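Local coordinates for uncharacterized protein (Legionella pneumophila subsp. pneumophila str. Philadelphia 1, PDB 4R0G), which probably acts as a guanine-nucleotide exchange factor for Rab5, Rab21 and Rab22 through a VPS9-like helical domain, at residues A[73-79]-A[162-166]; A[67-71]-A[83-87]; A[9-13]-A[59-64]. One frame throughout, in Å; residues are numbered along the deposited sequence.

Interactions 2 and 3 both build on helix 58-71, packing its later part against helix 80-101 and its earlier part against helix 5-14. Interaction 1 sets the loop between helices 58-71 and 80-101 against helix 155-183. All touching residues of interaction 1 are buried, partly by the second subunit, and rings, a methionine and a proline dominate it. Interaction 2, its centre about 7 Å from the chain centre, mixes a leucine-centred apolar cluster with one histidine–serine hydrogen bond. Interaction 3, centred about 13 Å from that point, combines salt bridges with the packing of Leu12. Pro77 and Leu78 touch Val70 and His71, joining interactions 1 and 2; Phe64 against Leu86 links interactions 2 and 3.

Interaction 1: A[73-79]-A[162-166]; sequences MESRPLR and FDQIY
The Phe162 ring is approached by the loop over a face and at an edge: the CE methyl of Met73 lies over one face, and Pro77 CG reaches the edge near the ring plane. CE stands 3.3 Å from the centroid of the Phe162 ring and 8° off its normal, a CH-pi contact. The Met73 sulfur sits obliquely to the same ring and completes a Met-aromatic pair. Pro77 CG is 3.9 Å from Phe162 CD1, and Ser75 CB comes in obliquely, 3.5 Å from Phe162 CZ. The ring reaches the loop because CG of Phe162 is anti to the backbone N (chi1 177°).

One helical turn later, Tyr166 presents a ring face to Pro77, whose CA is 4.2 Å from Tyr166 CD1. Its hydroxyl lies at the edge of the Arg79 guanidinium and accepts a hydrogen bond (Arg79 NH2 to Tyr166 OH, 3.3 Å). Guanidinium and phenol ring stand 82° apart. Ile165, next to Tyr166 in sequence, packs its CG2 on Pro77 CB at 4.1 Å and on Leu78 CD2 at 4.0 Å.

The loop opens with a type I beta turn from Met73 to Arg76 and lies at the subunit interface: Ser75 OG is hydrogen-bonded to Asp177 of the second subunit, and Arg79 NE makes a weak hydrogen bond to Glu74 O of that subunit. Tyr173, further along helix 155-183, bonds Arg79 N and Pro77 O. Residues 162-166 hold the loop mainly by apolar and aromatic packing, while the polar ends of Ser75 and Arg79 couple this buried contact to the dimer.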
ATOM      1  N   MET A  73       7.167   2.390   6.172  1.00 50.86           N
ATOM      2  CA  MET A  73       6.811   1.087   6.740  1.00 49.15           C
ATOM      3  C   MET A  73       6.154   0.185   5.687  1.00 54.74           C
ATOM      4  O   MET A  73       5.546   0.658   4.712  1.00 48.24           O
ATOM      5  CB  MET A  73       5.931   1.224   7.982  1.00 51.21           C
ATOM      6  CG  MET A  73       6.286   2.402   8.829  1.00 45.20           C
ATOM      7  SD  MET A  73       6.136   2.259  10.618  1.00 66.00           S
ATOM      8  CE  MET A  73       5.116   0.807  10.832  1.00 51.74           C
ATOM      9  N   GLU A  74       6.310  -1.121   5.877  1.00 56.89           N
ATOM     10  CA  GLU A  74       5.761  -2.095   4.946  1.00 54.63           C
ATOM     11  C   GLU A  74       4.242  -2.131   5.016  1.00 51.65           C
ATOM     12  O   GLU A  74       3.578  -2.531   4.057  1.00 46.73           O
ATOM     13  CB  GLU A  74       6.339  -3.497   5.205  1.00 61.64           C
ATOM     14  CG  GLU A  74       7.510  -3.903   4.306  1.00 69.14           C
ATOM     15  CD  GLU A  74       8.813  -3.182   4.672  1.00 88.73           C
ATOM     16  OE1 GLU A  74       9.803  -3.337   3.914  1.00 97.67           O
ATOM     17  OE2 GLU A  74       8.856  -2.464   5.712  1.00 82.56           O
ATOM     18  N   SER A  75       3.685  -1.707   6.149  1.00 49.42           N
ATOM     19  CA  SER A  75       2.238  -1.686   6.292  1.00 43.51           C
ATOM     20  C   SER A  75       1.650  -0.533   5.476  1.00 50.32           C
ATOM     21  O   SER A  75       0.423  -0.423   5.351  1.00 51.32           O
ATOM     22  CB  SER A  75       1.859  -1.571   7.749  1.00 44.65           C
ATOM     23  OG  SER A  75       2.833  -2.201   8.563  1.00 48.08           O
ATOM     24  N   ARG A  76       2.554   0.293   4.925  1.00 49.66           N
ATOM     25  CA  ARG A  76       2.272   1.440   4.050  1.00 45.06           C
ATOM     26  C   ARG A  76       1.074   2.308   4.436  1.00 49.48           C
ATOM     27  O   ARG A  76       0.153   2.493   3.623  1.00 50.68           O
ATOM     28  CB  ARG A  76       2.145   1.028   2.575  1.00 40.88           C
ATOM     29  CG  ARG A  76       3.429   0.619   1.889  1.00 50.08           C
ATOM     30  CD  ARG A  76       4.274   1.757   1.327  1.00 50.78           C
ATOM     31  NE  ARG A  76       5.665   1.306   1.236  1.00 62.13           N
ATOM     32  CZ  ARG A  76       6.736   2.087   1.101  1.00 69.53           C
ATOM     33  NH1 ARG A  76       6.605   3.421   1.020  1.00 59.18           N
ATOM     34  NH2 ARG A  76       7.945   1.511   1.054  1.00 66.88           N
ATOM     35  N   PRO A  77       1.109   2.907   5.640  1.00 48.67           N
ATOM     36  CA  PRO A  77      -0.091   3.597   6.134  1.00 45.15           C
ATOM     37  C   PRO A  77      -0.469   4.785   5.247  1.00 49.58           C
ATOM     38  O   PRO A  77      -1.612   5.224   5.278  1.00 53.04           O
ATOM     39  CB  PRO A  77       0.320   4.051   7.539  1.00 42.81           C
ATOM     40  CG  PRO A  77       1.843   4.250   7.408  1.00 44.76           C
ATOM     41  CD  PRO A  77       2.291   3.146   6.493  1.00 45.51           C
ATOM     42  N   LEU A  78       0.451   5.303   4.442  1.00 50.27           N
ATOM     43  CA  LEU A  78       0.086   6.484   3.661  1.00 43.01           C
ATOM     44  C   LEU A  78       0.125   6.179   2.186  1.00 39.29           C
ATOM     45  O   LEU A  78       1.196   6.140   1.600  1.00 49.63           O
ATOM     46  CB  LEU A  78       1.045   7.644   3.980  1.00 46.02           C
ATOM     47  CG  LEU A  78       1.150   8.108   5.437  1.00 44.44           C
ATOM     48  CD1 LEU A  78       2.529   8.672   5.708  1.00 45.54           C
ATOM     49  CD2 LEU A  78       0.079   9.144   5.802  1.00 39.10           C
ATOM     50  N   ARG A  79      -1.040   6.029   1.566  1.00 43.32           N
ATOM     51  CA  ARG A  79      -1.110   5.655   0.158  1.00 38.78           C
ATOM     52  C   ARG A  79      -1.725   6.811  -0.583  1.00 46.63           C
ATOM     53  O   ARG A  79      -2.170   7.758   0.051  1.00 51.57           O
ATOM     54  CB  ARG A  79      -1.978   4.393  -0.018  1.00 45.54           C
ATOM     55  CG  ARG A  79      -1.675   3.217   0.954  1.00 42.28           C
ATOM     56  CD  ARG A  79      -2.279   1.882   0.452  1.00 50.67           C
ATOM     57  NE  ARG A  79      -2.833   0.988   1.490  1.00 50.77           N
ATOM     58  CZ  ARG A  79      -2.159   0.530   2.540  1.00 46.20           C
ATOM     59  NH1 ARG A  79      -0.906   0.884   2.697  1.00 47.36           N
ATOM     60  NH2 ARG A  79      -2.729  -0.273   3.430  1.00 40.10           N
ATOM     61  N   PHE A 162       2.573   5.772  13.832  1.00 46.21           N
ATOM     62  CA  PHE A 162       2.038   4.728  13.010  1.00 48.94           C
ATOM     63  C   PHE A 162       0.650   4.281  13.453  1.00 57.17           C
ATOM     64  O   PHE A 162      -0.320   4.319  12.669  1.00 51.27           O
ATOM     65  CB  PHE A 162       2.965   3.532  13.038  1.00 43.24           C
ATOM     66  CG  PHE A 162       2.441   2.365  12.255  1.00 51.63           C
ATOM     67  CD1 PHE A 162       2.138   2.498  10.903  1.00 47.57           C
ATOM     68  CD2 PHE A 162       2.230   1.133  12.864  1.00 57.30           C
ATOM     69  CE1 PHE A 162       1.643   1.405  10.169  1.00 49.22           C
ATOM     70  CE2 PHE A 162       1.733   0.039  12.129  1.00 45.34           C
ATOM     71  CZ  PHE A 162       1.445   0.180  10.792  1.00 40.04           C
ATOM     72  N   ASP A 163       0.556   3.851  14.706  1.00 61.01           N
ATOM     73  CA  ASP A 163      -0.692   3.283  15.187  1.00 66.98           C
ATOM     74  C   ASP A 163      -1.810   4.295  15.057  1.00 64.30           C
ATOM     75  O   ASP A 163      -2.951   3.915  14.754  1.00 62.31           O
ATOM     76  CB  ASP A 163      -0.565   2.739  16.620  1.00 73.25           C
ATOM     77  CG  ASP A 163       0.314   1.468  16.695  1.00 90.79           C
ATOM     78  OD1 ASP A 163       0.123   0.515  15.893  1.00 83.43           O
ATOM     79  OD2 ASP A 163       1.211   1.425  17.567  1.00102.31           O
ATOM     80  N   GLN A 164      -1.475   5.576  15.237  1.00 54.70           N
ATOM     81  CA  GLN A 164      -2.505   6.617  15.207  1.00 59.28           C
ATOM     82  C   GLN A 164      -2.818   7.207  13.822  1.00 55.28           C
ATOM     83  O   GLN A 164      -3.880   7.794  13.616  1.00 52.94           O
ATOM     84  CB  GLN A 164      -2.250   7.711  16.277  1.00 48.19           C
ATOM     85  CG  GLN A 164      -0.926   8.422  16.159  1.00 61.00           C
ATOM     86  CD  GLN A 164      -0.570   9.248  17.396  1.00 64.14           C
ATOM     87  OE1 GLN A 164      -1.014  10.397  17.561  1.00 58.64           O
ATOM     88  NE2 GLN A 164       0.242   8.658  18.273  1.00 63.18           N
ATOM     89  N   ILE A 165      -1.907   7.036  12.872  1.00 55.05           N
ATOM     90  CA  ILE A 165      -2.212   7.322  11.473  1.00 50.24           C
ATOM     91  C   ILE A 165      -2.997   6.160  10.864  1.00 51.73           C
ATOM     92  O   ILE A 165      -4.030   6.359  10.214  1.00 52.74           O
ATOM     93  CB  ILE A 165      -0.930   7.504  10.653  1.00 45.37           C
ATOM     94  CG1 ILE A 165      -0.270   8.829  10.988  1.00 42.80           C
ATOM     95  CG2 ILE A 165      -1.208   7.446   9.160  1.00 40.06           C
ATOM     96  CD1 ILE A 165       1.052   9.006  10.277  1.00 42.84           C
ATOM     97  N   TYR A 166      -2.505   4.944  11.080  1.00 48.82           N
ATOM     98  CA  TYR A 166      -3.080   3.779  10.423  1.00 50.41           C
ATOM     99  C   TYR A 166      -4.462   3.554  10.978  1.00 49.64           C
ATOM    100  O   TYR A 166      -5.354   3.081  10.285  1.00 50.18           O
ATOM    101  CB  TYR A 166      -2.220   2.536  10.662  1.00 53.35           C
ATOM    102  CG  TYR A 166      -2.298   1.495   9.564  1.00 45.30           C
ATOM    103  CD1 TYR A 166      -3.035   1.718   8.419  1.00 45.92           C
ATOM    104  CD2 TYR A 166      -1.623   0.298   9.675  1.00 48.83           C
ATOM    105  CE1 TYR A 166      -3.110   0.785   7.405  1.00 42.98           C
ATOM    106  CE2 TYR A 166      -1.693  -0.660   8.664  1.00 58.23           C
ATOM    107  CZ  TYR A 166      -2.442  -0.408   7.527  1.00 54.87           C
ATOM    108  OH  TYR A 166      -2.501  -1.358   6.514  1.00 65.39           O
TER

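Interaction 2: A[67-71]-A[83-87]; sequences LYAVH and SYALT
Leu86 wedges between Leu67, Tyr68 and His71, and its two methyl groups divide the apolar work. CD1 meets the end of Leu67 tip to tip, 3.6 Å from Leu67 CD1. CD2 turns the other way, toward the aromatic residues, and comes within 3.7 Å of Tyr68 CE1; here the leucine and tyrosine side chains cross at about a right angle. The first torsion of Leu86, trans with respect to its main-chain nitrogen, carries the fork across to helix 58-71.

The same CD2 makes a CH-pi contact with His71. It lies over one face of the imidazole, 3.5 Å from the centroid of the His71 ring and 14° off the normal.

A single hydrogen bond supplies the polar part. His71 NE2 and Ser83 OG are 3.2 Å apart, and either may be the donor; the bond is fairly straight, at 164°, and the hydroxyl lies at the ring edge, near the imidazole plane. The ring is thus met on a face by a methyl and at its edge by an oxygen. Its other nitrogen, ND1, is hydrogen-bonded to a residue adjoining the segments.

Helices 58-71 and 80-101 are consecutive in the VPS9-like region and inclined, with their N-to-C directions 134° apart; the axes of the two short segments approach to 11.2 Å. On the flanks, Leu67 also touches Ile165 of helix 155-183 and Leu78 of the connecting loop, and His71 touches Leu78 as well. Because the hydrogen bond fixes the rim of the imidazole while Leu86 occupies a face, the rotation of the His71 ring is restrained from two directions, tying the helices together close to the start of helix 80-101.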
ATOM      1  N   LEU A  67       7.496  11.338  10.380  1.00 45.11           N
ATOM      2  CA  LEU A  67       6.420  11.132   9.422  1.00 46.24           C
ATOM      3  C   LEU A  67       6.888  10.274   8.240  1.00 45.00           C
ATOM      4  O   LEU A  67       6.258   9.286   7.891  1.00 45.26           O
ATOM      5  CB  LEU A  67       5.886  12.481   8.937  1.00 47.11           C
ATOM      6  CG  LEU A  67       4.389  12.600   8.575  1.00 46.04           C
ATOM      7  CD1 LEU A  67       4.173  13.630   7.475  1.00 43.92           C
ATOM      8  CD2 LEU A  67       3.754  11.286   8.168  1.00 43.74           C
ATOM      9  N   TYR A  68       8.019  10.636   7.657  1.00 46.90           N
ATOM     10  CA  TYR A  68       8.574   9.904   6.527  1.00 44.05           C
ATOM     11  C   TYR A  68       8.893   8.462   6.871  1.00 44.28           C
ATOM     12  O   TYR A  68       8.539   7.538   6.134  1.00 44.46           O
ATOM     13  CB  TYR A  68       9.865  10.563   6.074  1.00 47.82           C
ATOM     14  CG  TYR A  68      10.087  10.396   4.608  1.00 49.84           C
ATOM     15  CD1 TYR A  68       9.612  11.343   3.720  1.00 43.72           C
ATOM     16  CD2 TYR A  68      10.752   9.278   4.097  1.00 44.85           C
ATOM     17  CE1 TYR A  68       9.808  11.197   2.354  1.00 49.93           C
ATOM     18  CE2 TYR A  68      10.942   9.116   2.728  1.00 41.06           C
ATOM     19  CZ  TYR A  68      10.472  10.084   1.866  1.00 49.36           C
ATOM     20  OH  TYR A  68      10.650   9.967   0.514  1.00 56.08           O
ATOM     21  N   ALA A  69       9.605   8.272   7.975  1.00 45.28           N
ATOM     22  CA  ALA A  69       9.950   6.932   8.430  1.00 42.82           C
ATOM     23  C   ALA A  69       8.690   6.074   8.450  1.00 45.41           C
ATOM     24  O   ALA A  69       8.707   4.901   8.077  1.00 46.57           O
ATOM     25  CB  ALA A  69      10.563   6.995   9.818  1.00 45.87           C
ATOM     26  N   VAL A  70       7.588   6.681   8.878  1.00 45.46           N
ATOM     27  CA  VAL A  70       6.305   6.005   8.862  1.00 40.16           C
ATOM     28  C   VAL A  70       5.883   5.686   7.426  1.00 39.46           C
ATOM     29  O   VAL A  70       5.431   4.602   7.139  1.00 37.90           O
ATOM     30  CB  VAL A  70       5.214   6.832   9.544  1.00 37.04           C
ATOM     31  CG1 VAL A  70       3.894   6.103   9.427  1.00 39.80           C
ATOM     32  CG2 VAL A  70       5.571   7.126  11.023  1.00 34.35           C
ATOM     33  N   HIS A  71       6.057   6.632   6.517  1.00 39.71           N
ATOM     34  CA  HIS A  71       5.650   6.454   5.132  1.00 41.40           C
ATOM     35  C   HIS A  71       6.407   5.286   4.499  1.00 48.46           C
ATOM     36  O   HIS A  71       5.957   4.701   3.506  1.00 49.42           O
ATOM     37  CB  HIS A  71       5.874   7.765   4.377  1.00 40.15           C
ATOM     38  CG  HIS A  71       5.433   7.757   2.945  1.00 43.19           C
ATOM     39  ND1 HIS A  71       6.292   7.462   1.906  1.00 45.94           N
ATOM     40  CD2 HIS A  71       4.244   8.064   2.373  1.00 45.73           C
ATOM     41  CE1 HIS A  71       5.646   7.568   0.758  1.00 43.46           C
ATOM     42  NE2 HIS A  71       4.400   7.931   1.009  1.00 38.61           N
ATOM     43  N   SER A  83      -0.147  10.120   0.350  1.00 44.35           N
ATOM     44  CA  SER A  83       1.220   9.905  -0.057  1.00 41.17           C
ATOM     45  C   SER A  83       1.731  11.051  -0.915  1.00 41.93           C
ATOM     46  O   SER A  83       2.824  11.566  -0.669  1.00 42.10           O
ATOM     47  CB  SER A  83       1.382   8.587  -0.791  1.00 37.31           C
ATOM     48  OG  SER A  83       2.589   8.654  -1.510  1.00 43.14           O
ATOM     49  N   TYR A  84       0.939  11.454  -1.907  1.00 40.62           N
ATOM     50  CA  TYR A  84       1.299  12.594  -2.755  1.00 41.28           C
ATOM     51  C   TYR A  84       1.575  13.831  -1.901  1.00 43.75           C
ATOM     52  O   TYR A  84       2.487  14.603  -2.206  1.00 45.16           O
ATOM     53  CB  TYR A  84       0.201  12.881  -3.790  1.00 43.62           C
ATOM     54  CG  TYR A  84       0.524  13.973  -4.813  1.00 50.38           C
ATOM     55  CD1 TYR A  84       1.359  13.716  -5.898  1.00 53.16           C
ATOM     56  CD2 TYR A  84      -0.045  15.250  -4.716  1.00 48.55           C
ATOM     57  CE1 TYR A  84       1.644  14.708  -6.855  1.00 53.80           C
ATOM     58  CE2 TYR A  84       0.223  16.246  -5.663  1.00 50.80           C
ATOM     59  CZ  TYR A  84       1.072  15.968  -6.734  1.00 58.38           C
ATOM     60  OH  TYR A  84       1.361  16.949  -7.674  1.00 61.53           O
ATOM     61  N   ALA A  85       0.784  14.025  -0.845  1.00 38.29           N
ATOM     62  CA  ALA A  85       0.988  15.167   0.035  1.00 39.29           C
ATOM     63  C   ALA A  85       2.395  15.098   0.571  1.00 39.74           C
ATOM     64  O   ALA A  85       3.194  16.010   0.399  1.00 39.36           O
ATOM     65  CB  ALA A  85       0.007  15.134   1.173  1.00 43.47           C
ATOM     66  N   LEU A  86       2.693  13.964   1.190  1.00 42.55           N
ATOM     67  CA  LEU A  86       3.951  13.742   1.865  1.00 38.56           C
ATOM     68  C   LEU A  86       5.132  13.996   0.949  1.00 40.86           C
ATOM     69  O   LEU A  86       6.058  14.722   1.302  1.00 38.85           O
ATOM     70  CB  LEU A  86       3.983  12.329   2.403  1.00 37.35           C
ATOM     71  CG  LEU A  86       5.254  12.113   3.196  1.00 45.02           C
ATOM     72  CD1 LEU A  86       4.921  11.626   4.575  1.00 43.15           C
ATOM     73  CD2 LEU A  86       6.101  11.100   2.445  1.00 45.25           C
ATOM     74  N   THR A  87       5.084  13.428  -0.246  1.00 41.38           N
ATOM     75  CA  THR A  87       6.200  13.551  -1.175  1.00 39.35           C
ATOM     76  C   THR A  87       6.334  14.969  -1.706  1.00 40.12           C
ATOM     77  O   THR A  87       7.448  15.461  -1.872  1.00 43.34           O
ATOM     78  CB  THR A  87       6.067  12.563  -2.332  1.00 41.92           C
ATOM     79  OG1 THR A  87       4.736  12.655  -2.851  1.00 46.65           O
ATOM     80  CG2 THR A  87       6.328  11.126  -1.849  1.00 35.01           C
TER

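Interaction 3: A[9-13]-A[59-64]; sequences LQALR and DDIKKF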
ATOM      1  N   LEU A   9       1.724  23.923  10.423  1.00 49.65           N
ATOM      2  CA  LEU A   9       3.036  23.638  11.009  1.00 44.68           C
ATOM      3  C   LEU A   9       2.982  23.370  12.518  1.00 52.56           C
ATOM      4  O   LEU A   9       3.787  22.603  13.048  1.00 50.64           O
ATOM      5  CB  LEU A   9       4.021  24.744  10.688  1.00 48.39           C
ATOM      6  CG  LEU A   9       4.231  24.894   9.189  1.00 51.29           C
ATOM      7  CD1 LEU A   9       5.092  26.101   8.909  1.00 49.93           C
ATOM      8  CD2 LEU A   9       4.862  23.623   8.611  1.00 46.49           C
ATOM      9  N   GLN A  10       2.017  23.971  13.213  1.00 57.34           N
ATOM     10  CA  GLN A  10       1.843  23.672  14.638  1.00 59.53           C
ATOM     11  C   GLN A  10       1.476  22.205  14.803  1.00 58.69           C
ATOM     12  O   GLN A  10       2.085  21.487  15.594  1.00 55.48           O
ATOM     13  CB  GLN A  10       0.769  24.559  15.276  1.00 60.55           C
ATOM     14  CG  GLN A  10       0.776  24.533  16.814  1.00 60.70           C
ATOM     15  CD  GLN A  10       2.164  24.753  17.416  1.00 60.48           C
ATOM     16  OE1 GLN A  10       2.850  25.727  17.078  1.00 64.29           O
ATOM     17  NE2 GLN A  10       2.591  23.836  18.302  1.00 57.13           N
ATOM     18  N   ALA A  11       0.499  21.767  14.017  1.00 58.91           N
ATOM     19  CA  ALA A  11       0.096  20.371  13.996  1.00 53.87           C
ATOM     20  C   ALA A  11       1.281  19.441  13.746  1.00 55.55           C
ATOM     21  O   ALA A  11       1.391  18.375  14.387  1.00 49.63           O
ATOM     22  CB  ALA A  11      -1.014  20.153  12.959  1.00 48.52           C
ATOM     23  N   LEU A  12       2.169  19.835  12.825  1.00 54.20           N
ATOM     24  CA  LEU A  12       3.391  19.048  12.576  1.00 52.10           C
ATOM     25  C   LEU A  12       4.287  18.970  13.826  1.00 51.75           C
ATOM     26  O   LEU A  12       4.864  17.926  14.136  1.00 50.97           O
ATOM     27  CB  LEU A  12       4.179  19.569  11.367  1.00 46.70           C
ATOM     28  CG  LEU A  12       5.568  18.913  11.263  1.00 49.49           C
ATOM     29  CD1 LEU A  12       5.428  17.471  10.793  1.00 50.31           C
ATOM     30  CD2 LEU A  12       6.565  19.678  10.400  1.00 36.90           C
ATOM     31  N   ARG A  13       4.380  20.074  14.563  1.00 56.60           N
ATOM     32  CA  ARG A  13       5.239  20.120  15.751  1.00 59.19           C
ATOM     33  C   ARG A  13       4.597  19.317  16.873  1.00 56.64           C
ATOM     34  O   ARG A  13       5.291  18.719  17.692  1.00 58.17           O
ATOM     35  CB  ARG A  13       5.525  21.576  16.192  1.00 60.65           C
ATOM     36  CG  ARG A  13       6.479  22.389  15.282  1.00 55.73           C
ATOM     37  CD  ARG A  13       5.969  23.826  15.007  1.00 60.78           C
ATOM     38  NE  ARG A  13       6.650  24.500  13.873  1.00 68.82           N
ATOM     39  CZ  ARG A  13       6.330  25.707  13.383  1.00 64.35           C
ATOM     40  NH1 ARG A  13       5.335  26.404  13.922  1.00 72.59           N
ATOM     41  NH2 ARG A  13       6.998  26.222  12.348  1.00 55.08           N
ATOM     42  N   ASP A  59      13.915  21.589  14.109  1.00 54.16           N
ATOM     43  CA  ASP A  59      12.934  20.690  14.697  1.00 50.91           C
ATOM     44  C   ASP A  59      11.803  20.317  13.708  1.00 45.44           C
ATOM     45  O   ASP A  59      11.292  19.201  13.730  1.00 46.66           O
ATOM     46  CB  ASP A  59      12.414  21.285  16.026  1.00 58.53           C
ATOM     47  CG  ASP A  59      11.259  20.481  16.630  1.00 69.71           C
ATOM     48  OD1 ASP A  59      11.533  19.327  17.095  1.00 67.88           O
ATOM     49  OD2 ASP A  59      10.095  21.011  16.640  1.00 51.77           O
ATOM     50  N   ASP A  60      11.440  21.231  12.817  1.00 49.28           N
ATOM     51  CA  ASP A  60      10.395  20.954  11.823  1.00 50.00           C
ATOM     52  C   ASP A  60      10.839  19.788  10.957  1.00 47.97           C
ATOM     53  O   ASP A  60      10.053  18.916  10.590  1.00 47.46           O
ATOM     54  CB  ASP A  60      10.139  22.179  10.913  1.00 49.52           C
ATOM     55  CG  ASP A  60       9.300  23.285  11.584  1.00 57.05           C
ATOM     56  OD1 ASP A  60       9.277  23.382  12.837  1.00 56.92           O
ATOM     57  OD2 ASP A  60       8.677  24.079  10.835  1.00 59.36           O
ATOM     58  N   ILE A  61      12.119  19.795  10.635  1.00 48.86           N
ATOM     59  CA  ILE A  61      12.729  18.759   9.821  1.00 48.15           C
ATOM     60  C   ILE A  61      12.717  17.418  10.537  1.00 50.23           C
ATOM     61  O   ILE A  61      12.310  16.407   9.963  1.00 48.75           O
ATOM     62  CB  ILE A  61      14.178  19.160   9.499  1.00 47.08           C
ATOM     63  CG1 ILE A  61      14.173  20.485   8.770  1.00 39.50           C
ATOM     64  CG2 ILE A  61      14.900  18.111   8.694  1.00 45.73           C
ATOM     65  CD1 ILE A  61      15.514  21.054   8.624  1.00 46.25           C
ATOM     66  N   LYS A  62      13.155  17.413  11.794  1.00 48.60           N
ATOM     67  CA  LYS A  62      13.277  16.160  12.541  1.00 49.34           C
ATOM     68  C   LYS A  62      11.948  15.455  12.807  1.00 47.63           C
ATOM     69  O   LYS A  62      11.881  14.225  12.859  1.00 46.25           O
ATOM     70  CB  LYS A  62      14.069  16.380  13.837  1.00 49.06           C
ATOM     71  CG  LYS A  62      15.566  16.204  13.639  1.00 54.33           C
ATOM     72  CD  LYS A  62      16.313  16.145  14.936  1.00 63.86           C
ATOM     73  CE  LYS A  62      17.810  15.993  14.688  1.00 71.83           C
ATOM     74  NZ  LYS A  62      18.608  16.171  15.954  1.00 86.84           N
ATOM     75  N   LYS A  63      10.896  16.242  12.981  1.00 50.92           N
ATOM     76  CA  LYS A  63       9.576  15.678  13.205  1.00 53.58           C
ATOM     77  C   LYS A  63       9.061  15.179  11.878  1.00 51.63           C
ATOM     78  O   LYS A  63       8.407  14.138  11.794  1.00 56.61           O
ATOM     79  CB  LYS A  63       8.626  16.701  13.848  1.00 46.53           C
ATOM     80  CG  LYS A  63       8.617  16.604  15.348  1.00 53.47           C
ATOM     81  CD  LYS A  63       8.266  17.925  16.008  1.00 61.12           C
ATOM     82  CE  LYS A  63       8.705  17.937  17.483  1.00 53.71           C
ATOM     83  NZ  LYS A  63       8.333  19.218  18.187  1.00 67.57           N
ATOM     84  N   PHE A  64       9.392  15.902  10.828  1.00 48.23           N
ATOM     85  CA  PHE A  64       8.950  15.487   9.516  1.00 49.95           C
ATOM     86  C   PHE A  64       9.648  14.165   9.176  1.00 51.69           C
ATOM     87  O   PHE A  64       9.116  13.343   8.413  1.00 49.77           O
ATOM     88  CB  PHE A  64       9.236  16.582   8.485  1.00 42.11           C
ATOM     89  CG  PHE A  64       8.819  16.221   7.108  1.00 47.27           C
ATOM     90  CD1 PHE A  64       7.472  16.225   6.760  1.00 40.81           C
ATOM     91  CD2 PHE A  64       9.770  15.845   6.147  1.00 47.33           C
ATOM     92  CE1 PHE A  64       7.071  15.881   5.482  1.00 37.19           C
ATOM     93  CE2 PHE A  64       9.375  15.495   4.846  1.00 35.85           C
ATOM     94  CZ  PHE A  64       8.028  15.510   4.521  1.00 38.55           C
TER
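Arg13 and Asp60 form a bidentate salt bridge in which each carboxylate oxygen takes one hydrogen bond from the side of the guanidinium that carries NE. Arg13 NE donates to Asp60 OD1 at 3.0 Å, and Arg13 NH2 donates to Asp60 OD2 at 3.1 Å. Both oxygens lie near the guanidinium plane; OD2 uses its syn lone pair, whereas NE meets OD1 on the syn side but tilted out of the carboxylate plane. The two flat groups accordingly stand 41° apart. A bend at chi2 (136°) turns the otherwise extended arginine along its own helix, where the guanidinium lies with one face over Leu9 CB, at 3.6 Å above the plane. The pair has further anchors: Arg13 NH2 also bonds Asn54 O, and Asp60 OD2 accepts from Trp51 NE1, so the buried carboxylate has two partners, Arg13 and Trp51.

The contact joins helix 5-14 to the early part of helix 58-71 within the all-helical VPS9-like region. The axes of the two short segments come within 9.9 Å and run at 64° to one another.

Lys63, extended beyond CG, runs alongside the end of the 9-13 segment to the Arg13 carbonyl. Its NZ donates a hydrogen bond to Arg13 O (3.1 Å), in the carbonyl plane and on a lone pair. One turn back on its own helix, Asp59 offers the syn lone pair of OD2 to the same ammonium, with Lys63 NZ and Asp59 OD2 3.0 Å apart in a salt bridge. The chi1 of Asp59 points its carboxylate away from its own backbone N, toward the lysine end. Leu12 sends its branches to two neighbours: CD2 lies 3.6 Å from Asp60 O, and CD1 lies 4.2 Å from Phe64 CA. Leu12 and Phe64 both also pack on Phe20 of helix 17-20.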